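Local structure of BtGH115A (Bacteroides thetaiotaomicron, 5BY3) at residues 690-695 with 743-748; 709-714 with 755-760. The protein acts as a family GH115 4-O-methyl-alpha-glucuronidase with specificity for decorated arabinogalactans. All coordinates share one frame; numbering follows the deposited sequence.

Contact 1. Residues 690-695 with 743-748; sequences VEVDIR and RKIVLP. With SO4 (sulfate ion), chain B.
V690 meets L747 as a hydrogen-bonded antiparallel pair: its N gives a hydrogen to L747 O at 3.0 Å, and the N-H of L747 returns the bond to V690 O. The CG1 methyl of V690, set between its own backbone N and carbonyl carbon (chi1 59°), lies alongside CB of L747. E691 leaves by the other face. With CG anti to the backbone N (chi1 -164°), the extended chain brings CG to 4.0 Å from V746 CG2 and lays OE2 against the aliphatic end of K744, 3.4 Å from its CE; its charge is met through OE1 by R641. V692 and I745 exchange two short backbone bonds, V692 N to I745 O being 2.6 Å, while CB of V692 packs 3.6 Å from I745 CG2.

V690, V692 and I694 share a face with R743, I745 and L747, and this face looks into an antiparallel beta sandwich, where I694 rests on F709 and V711 of the facing sheet.

D693, on the face of E691, takes the N-H of R695 NE on OD1 at 2.8 Å, from above the carboxylate plane. Its OD2 makes a long salt bridge of 3.8 Å to K744 NZ. An asparagine in its place could still accept the NE bond but would probably leave R695 and, at long range, K744 without the negative charge they share. I694 trades paired backbone bonds with R743, whose NE reaches A722 O and whose NH2 reaches E731. At R695, a sulfate, probably from the crystallisation liquor, sits at the guanidinium edge with O1 2.6 Å from NH2; NH1 holds O1 weakly and also bonds Q740.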
loop_
_atom_site.group_PDB
_atom_site.type_symbol
_atom_site.label_atom_id
_atom_site.label_comp_id
_atom_site.label_asym_id
_atom_site.label_seq_id
_atom_site.Cartn_x
_atom_site.Cartn_y
_atom_site.Cartn_z
ATOM N N VAL A 690 -35.329 -13.799 -17.822
ATOM C CA VAL A 690 -34.648 -13.289 -16.606
ATOM C C VAL A 690 -33.312 -12.628 -16.961
ATOM O O VAL A 690 -32.541 -13.177 -17.770
ATOM C CB VAL A 690 -34.448 -14.399 -15.519
ATOM C CG1 VAL A 690 -33.619 -15.575 -16.038
ATOM C CG2 VAL A 690 -33.846 -13.826 -14.246
ATOM N N GLU A 691 -33.047 -11.456 -16.365
ATOM C CA GLU A 691 -31.745 -10.787 -16.539
ATOM C C GLU A 691 -30.843 -11.103 -15.359
ATOM O O GLU A 691 -31.075 -10.635 -14.258
ATOM C CB GLU A 691 -31.901 -9.262 -16.715
ATOM C CG GLU A 691 -30.656 -8.557 -17.270
ATOM C CD GLU A 691 -30.620 -7.063 -16.962
ATOM O OE1 GLU A 691 -31.380 -6.284 -17.574
ATOM O OE2 GLU A 691 -29.824 -6.659 -16.096
ATOM N N VAL A 692 -29.812 -11.894 -15.582
ATOM C CA VAL A 692 -28.885 -12.226 -14.494
ATOM C C VAL A 692 -27.713 -11.262 -14.473
ATOM O O VAL A 692 -26.997 -11.157 -15.455
ATOM C CB VAL A 692 -28.424 -13.697 -14.580
ATOM C CG1 VAL A 692 -27.514 -14.059 -13.401
ATOM C CG2 VAL A 692 -29.651 -14.592 -14.627
ATOM N N ASP A 693 -27.529 -10.589 -13.334
ATOM C CA ASP A 693 -26.571 -9.489 -13.128
ATOM C C ASP A 693 -25.567 -9.975 -12.091
ATOM O O ASP A 693 -25.889 -10.122 -10.927
ATOM C CB ASP A 693 -27.357 -8.271 -12.625
ATOM C CG ASP A 693 -26.536 -6.978 -12.578
ATOM O OD1 ASP A 693 -25.298 -7.031 -12.741
ATOM O OD2 ASP A 693 -27.150 -5.900 -12.326
ATOM N N ILE A 694 -24.363 -10.266 -12.539
ATOM C CA ILE A 694 -23.338 -10.912 -11.718
ATOM C C ILE A 694 -22.194 -9.924 -11.500
ATOM O O ILE A 694 -21.678 -9.336 -12.458
ATOM C CB ILE A 694 -22.799 -12.206 -12.374
ATOM C CG1 ILE A 694 -23.941 -13.180 -12.636
ATOM C CG2 ILE A 694 -21.753 -12.877 -11.493
ATOM C CD1 ILE A 694 -23.562 -14.327 -13.545
ATOM N N ARG A 695 -21.829 -9.733 -10.239
ATOM C CA ARG A 695 -20.844 -8.753 -9.861
ATOM C C ARG A 695 -19.686 -9.519 -9.221
ATOM O O ARG A 695 -19.882 -10.364 -8.326
ATOM C CB ARG A 695 -21.426 -7.789 -8.838
ATOM C CG ARG A 695 -22.421 -6.683 -9.223
ATOM C CD ARG A 695 -22.549 -6.280 -10.675
ATOM N NE ARG A 695 -23.758 -5.464 -10.926
ATOM C CZ ARG A 695 -23.974 -4.212 -10.494
ATOM N NH1 ARG A 695 -23.086 -3.568 -9.731
ATOM N NH2 ARG A 695 -25.109 -3.589 -10.817
ATOM N N ARG A 743 -21.149 -8.583 -15.260
ATOM C CA ARG A 743 -21.645 -9.404 -16.375
ATOM C C ARG A 743 -23.148 -9.603 -16.271
ATOM O O ARG A 743 -23.654 -10.212 -15.315
ATOM C CB ARG A 743 -20.907 -10.751 -16.478
ATOM C CG ARG A 743 -19.478 -10.644 -16.949
ATOM C CD ARG A 743 -19.402 -10.362 -18.460
ATOM N NE ARG A 743 -18.004 -10.155 -18.905
ATOM C CZ ARG A 743 -17.382 -8.969 -19.000
ATOM N NH1 ARG A 743 -17.997 -7.839 -18.689
ATOM N NH2 ARG A 743 -16.112 -8.923 -19.381
ATOM N N LYS A 744 -23.846 -9.059 -17.258
ATOM C CA LYS A 744 -25.267 -9.279 -17.436
ATOM C C LYS A 744 -25.516 -10.383 -18.452
ATOM O O LYS A 744 -24.820 -10.494 -19.477
ATOM C CB LYS A 744 -25.945 -7.995 -17.881
ATOM C CG LYS A 744 -25.854 -6.902 -16.829
ATOM C CD LYS A 744 -26.740 -5.708 -17.160
ATOM C CE LYS A 744 -26.994 -4.848 -15.927
ATOM N NZ LYS A 744 -25.745 -4.240 -15.413
ATOM N N ILE A 745 -26.498 -11.220 -18.146
ATOM C CA ILE A 745 -26.959 -12.233 -19.088
ATOM C C ILE A 745 -28.480 -12.344 -19.066
ATOM O O ILE A 745 -29.123 -12.243 -18.013
ATOM C CB ILE A 745 -26.237 -13.597 -18.893
ATOM C CG1 ILE A 745 -26.453 -14.495 -20.103
ATOM C CG2 ILE A 745 -26.679 -14.296 -17.617
ATOM C CD1 ILE A 745 -25.357 -15.525 -20.284
ATOM N N VAL A 746 -29.045 -12.518 -20.250
ATOM C CA VAL A 746 -30.469 -12.787 -20.403
ATOM C C VAL A 746 -30.651 -14.281 -20.727
ATOM O O VAL A 746 -29.977 -14.842 -21.629
ATOM C CB VAL A 746 -31.121 -11.814 -21.421
ATOM C CG1 VAL A 746 -32.428 -12.358 -21.992
ATOM C CG2 VAL A 746 -31.343 -10.448 -20.768
ATOM N N LEU A 747 -31.523 -14.921 -19.943
ATOM C CA LEU A 747 -31.842 -16.342 -20.122
ATOM C C LEU A 747 -33.347 -16.572 -20.211
ATOM O O LEU A 747 -34.127 -15.838 -19.585
ATOM C CB LEU A 747 -31.244 -17.206 -19.006
ATOM C CG LEU A 747 -29.747 -17.177 -18.652
ATOM C CD1 LEU A 747 -29.545 -17.812 -17.264
ATOM C CD2 LEU A 747 -28.860 -17.815 -19.710
ATOM N N PRO A 748 -33.764 -17.584 -21.004
ATOM C CA PRO A 748 -35.183 -17.958 -21.007
ATOM C C PRO A 748 -35.522 -18.807 -19.790
ATOM O O PRO A 748 -34.775 -19.736 -19.485
ATOM C CB PRO A 748 -35.315 -18.795 -22.281
ATOM C CG PRO A 748 -33.941 -19.353 -22.540
ATOM C CD PRO A 748 -32.974 -18.340 -22.007
HETATM S S SO4 B . -24.949 0.365 -9.899
HETATM O O1 SO4 B . -24.837 -1.007 -10.460
HETATM O O2 SO4 B . -25.672 1.261 -10.843
HETATM O O3 SO4 B . -25.666 0.314 -8.602
HETATM O O4 SO4 B . -23.587 0.912 -9.717
#

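Contact 2. Residues 709-714 with 755-760; sequences FTVSLD and HQLVIK
Within a four-stranded antiparallel sheet, strands 708-713 and 755-761 are the inner neighbours, and here F709 to D714 run against H755 to K760. T710 and K760 exchange backbone bonds and hold their side chains alongside, with OG1 of T710 at 3.4 Å from CB of K760. The same hydroxyl is 2.6 Å from a water that donates to V758 O, so the water ties the threonine to the opposite backbone at the next hydrogen-bonded pair, S712 with V758.

On the other face V711 lies alongside two neighbours that point the same way: its CG1 is 4.1 Å from I759 CG1 and 4.2 Å from L757 CD1.

D714 ends the ladder. Its phi of 59° turns the chain out of strand geometry, yet its N still bonds Q756 O, and the carboxylate holds the other strand with both oxygens. OD1 takes the Q756 N-H at 2.8 Å, nearly in line with its C-O bond. OD2 offers its syn lone pair to H755 ND1, also at 2.8 Å, and carboxylate and imidazole are nearly coplanar, 17° apart. The two bonds fix the rotation of the carboxylate and the tilt of the imidazole, which also meets the F682 ring. A mixed, mostly polar face (T710, S712, V758, K760) backed by an apolar one (V711, L713, L757, I759) turned to a second sheet is the pattern of a beta sandwich, consistent with a galactose-binding-like C-terminal domain.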
loop_
_atom_site.group_PDB
_atom_site.type_symbol
_atom_site.label_atom_id
_atom_site.label_comp_id
_atom_site.label_asym_id
_atom_site.label_seq_id
_atom_site.Cartn_x
_atom_site.Cartn_y
_atom_site.Cartn_z
ATOM N N PHE A 709 -16.465 -18.005 -15.871
ATOM C CA PHE A 709 -17.456 -18.783 -15.142
ATOM C C PHE A 709 -18.524 -19.320 -16.089
ATOM O O PHE A 709 -18.531 -18.978 -17.258
ATOM C CB PHE A 709 -18.080 -17.986 -13.964
ATOM C CG PHE A 709 -18.784 -16.707 -14.362
ATOM C CD1 PHE A 709 -18.086 -15.493 -14.421
ATOM C CD2 PHE A 709 -20.160 -16.704 -14.632
ATOM C CE1 PHE A 709 -18.741 -14.307 -14.771
ATOM C CE2 PHE A 709 -20.827 -15.518 -14.974
ATOM C CZ PHE A 709 -20.116 -14.315 -15.042
ATOM N N THR A 710 -19.389 -20.201 -15.595
ATOM C CA THR A 710 -20.515 -20.665 -16.388
ATOM C C THR A 710 -21.753 -20.376 -15.589
ATOM O O THR A 710 -21.749 -20.534 -14.362
ATOM C CB THR A 710 -20.456 -22.168 -16.741
ATOM O OG1 THR A 710 -20.839 -22.962 -15.608
ATOM C CG2 THR A 710 -19.076 -22.586 -17.257
ATOM N N VAL A 711 -22.791 -19.928 -16.288
ATOM C CA VAL A 711 -24.140 -19.764 -15.731
ATOM C C VAL A 711 -25.086 -20.820 -16.306
ATOM O O VAL A 711 -25.094 -21.071 -17.520
ATOM C CB VAL A 711 -24.712 -18.381 -16.053
ATOM C CG1 VAL A 711 -24.968 -17.591 -14.792
ATOM C CG2 VAL A 711 -23.779 -17.635 -16.989
ATOM N N SER A 712 -25.872 -21.453 -15.440
ATOM C CA SER A 712 -26.867 -22.428 -15.913
ATOM C C SER A 712 -28.154 -22.341 -15.123
ATOM O O SER A 712 -28.170 -22.596 -13.907
ATOM C CB SER A 712 -26.310 -23.864 -15.925
ATOM O OG SER A 712 -27.263 -24.779 -16.445
ATOM N N LEU A 713 -29.211 -21.939 -15.830
ATOM C CA LEU A 713 -30.574 -21.933 -15.312
ATOM C C LEU A 713 -31.258 -23.285 -15.581
ATOM O O LEU A 713 -31.544 -23.644 -16.732
ATOM C CB LEU A 713 -31.388 -20.787 -15.920
ATOM C CG LEU A 713 -32.836 -20.714 -15.405
ATOM C CD1 LEU A 713 -33.047 -19.615 -14.379
ATOM C CD2 LEU A 713 -33.822 -20.566 -16.558
ATOM N N ASP A 714 -31.511 -24.017 -14.497
ATOM C CA ASP A 714 -32.258 -25.284 -14.501
ATOM C C ASP A 714 -31.608 -26.338 -15.377
ATOM O O ASP A 714 -32.245 -26.889 -16.276
ATOM C CB ASP A 714 -33.733 -25.030 -14.867
ATOM C CG ASP A 714 -34.395 -24.064 -13.906
ATOM O OD1 ASP A 714 -33.926 -24.022 -12.744
ATOM O OD2 ASP A 714 -35.353 -23.352 -14.298
ATOM N N HIS A 755 -36.886 -22.631 -9.594
ATOM C CA HIS A 755 -35.656 -22.612 -10.420
ATOM C C HIS A 755 -34.385 -22.590 -9.601
ATOM O O HIS A 755 -34.363 -22.074 -8.478
ATOM C CB HIS A 755 -35.592 -21.405 -11.363
ATOM C CG HIS A 755 -36.880 -21.087 -12.034
ATOM N ND1 HIS A 755 -37.263 -21.678 -13.220
ATOM C CD2 HIS A 755 -37.879 -20.244 -11.682
ATOM C CE1 HIS A 755 -38.448 -21.210 -13.569
ATOM N NE2 HIS A 755 -38.840 -20.334 -12.658
ATOM N N GLN A 756 -33.325 -23.104 -10.216
ATOM C CA GLN A 756 -31.977 -22.997 -9.699
ATOM C C GLN A 756 -30.983 -22.409 -10.722
ATOM O O GLN A 756 -30.989 -22.805 -11.895
ATOM C CB GLN A 756 -31.500 -24.368 -9.220
ATOM C CG GLN A 756 -32.046 -24.759 -7.861
ATOM C CD GLN A 756 -31.846 -26.223 -7.559
ATOM O OE1 GLN A 756 -30.798 -26.813 -7.871
ATOM N NE2 GLN A 756 -32.852 -26.824 -6.937
ATOM N N LEU A 757 -30.130 -21.489 -10.256
ATOM C CA LEU A 757 -29.086 -20.869 -11.065
ATOM C C LEU A 757 -27.738 -21.336 -10.559
ATOM O O LEU A 757 -27.385 -21.069 -9.412
ATOM C CB LEU A 757 -29.158 -19.335 -10.964
ATOM C CG LEU A 757 -28.205 -18.562 -11.907
ATOM C CD1 LEU A 757 -28.795 -18.411 -13.305
ATOM C CD2 LEU A 757 -27.866 -17.202 -11.329
ATOM N N VAL A 758 -26.984 -22.024 -11.412
ATOM C CA VAL A 758 -25.672 -22.526 -11.025
ATOM C C VAL A 758 -24.537 -21.703 -11.674
ATOM O O VAL A 758 -24.411 -21.646 -12.909
ATOM C CB VAL A 758 -25.568 -24.052 -11.273
ATOM C CG1 VAL A 758 -24.136 -24.568 -11.149
ATOM C CG2 VAL A 758 -26.489 -24.795 -10.310
ATOM N N ILE A 759 -23.748 -21.050 -10.810
ATOM C CA ILE A 759 -22.485 -20.342 -11.169
ATOM C C ILE A 759 -21.251 -21.206 -10.848
ATOM O O ILE A 759 -20.949 -21.464 -9.675
ATOM C CB ILE A 759 -22.392 -18.943 -10.479
ATOM C CG1 ILE A 759 -23.525 -18.029 -10.966
ATOM C CG2 ILE A 759 -21.050 -18.281 -10.754
ATOM C CD1 ILE A 759 -24.029 -17.038 -9.942
ATOM N N LYS A 760 -20.553 -21.657 -11.884
ATOM C CA LYS A 760 -19.370 -22.500 -11.718
ATOM C C LYS A 760 -18.072 -21.770 -12.112
ATOM O O LYS A 760 -18.019 -21.134 -13.168
ATOM C CB LYS A 760 -19.533 -23.776 -12.547
ATOM C CG LYS A 760 -18.461 -24.822 -12.296
ATOM C CD LYS A 760 -18.726 -26.109 -13.049
ATOM C CE LYS A 760 -17.462 -26.942 -13.095
ATOM N NZ LYS A 760 -17.743 -28.385 -13.350
HETATM O O HOH W 1 -23.187 -23.337 -14.661
#

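Contacts 1 and 2 belong to the two facing sheets of one C-terminal sandwich, their centres about 10 Å apart. The inward faces interlock directly: I694 CD1 of contact 1 lies 3.3 Å from F709 CE2 and 3.8 Å from V711 CG1 of contact 2, while L747 CD1 reaches 3.7 Å from L713 CB. Each pairing joins strands distant in sequence, and the chain crosses between sheets, from 689-696 to 708-713 and again from 741-748 to 755-761. The nickel ion is bound at L404 and D436, probably in the TIM-barrel part of the enzyme; neither contact supplies a ligand. The sulfate belongs to contact 1 alone, at the outward face.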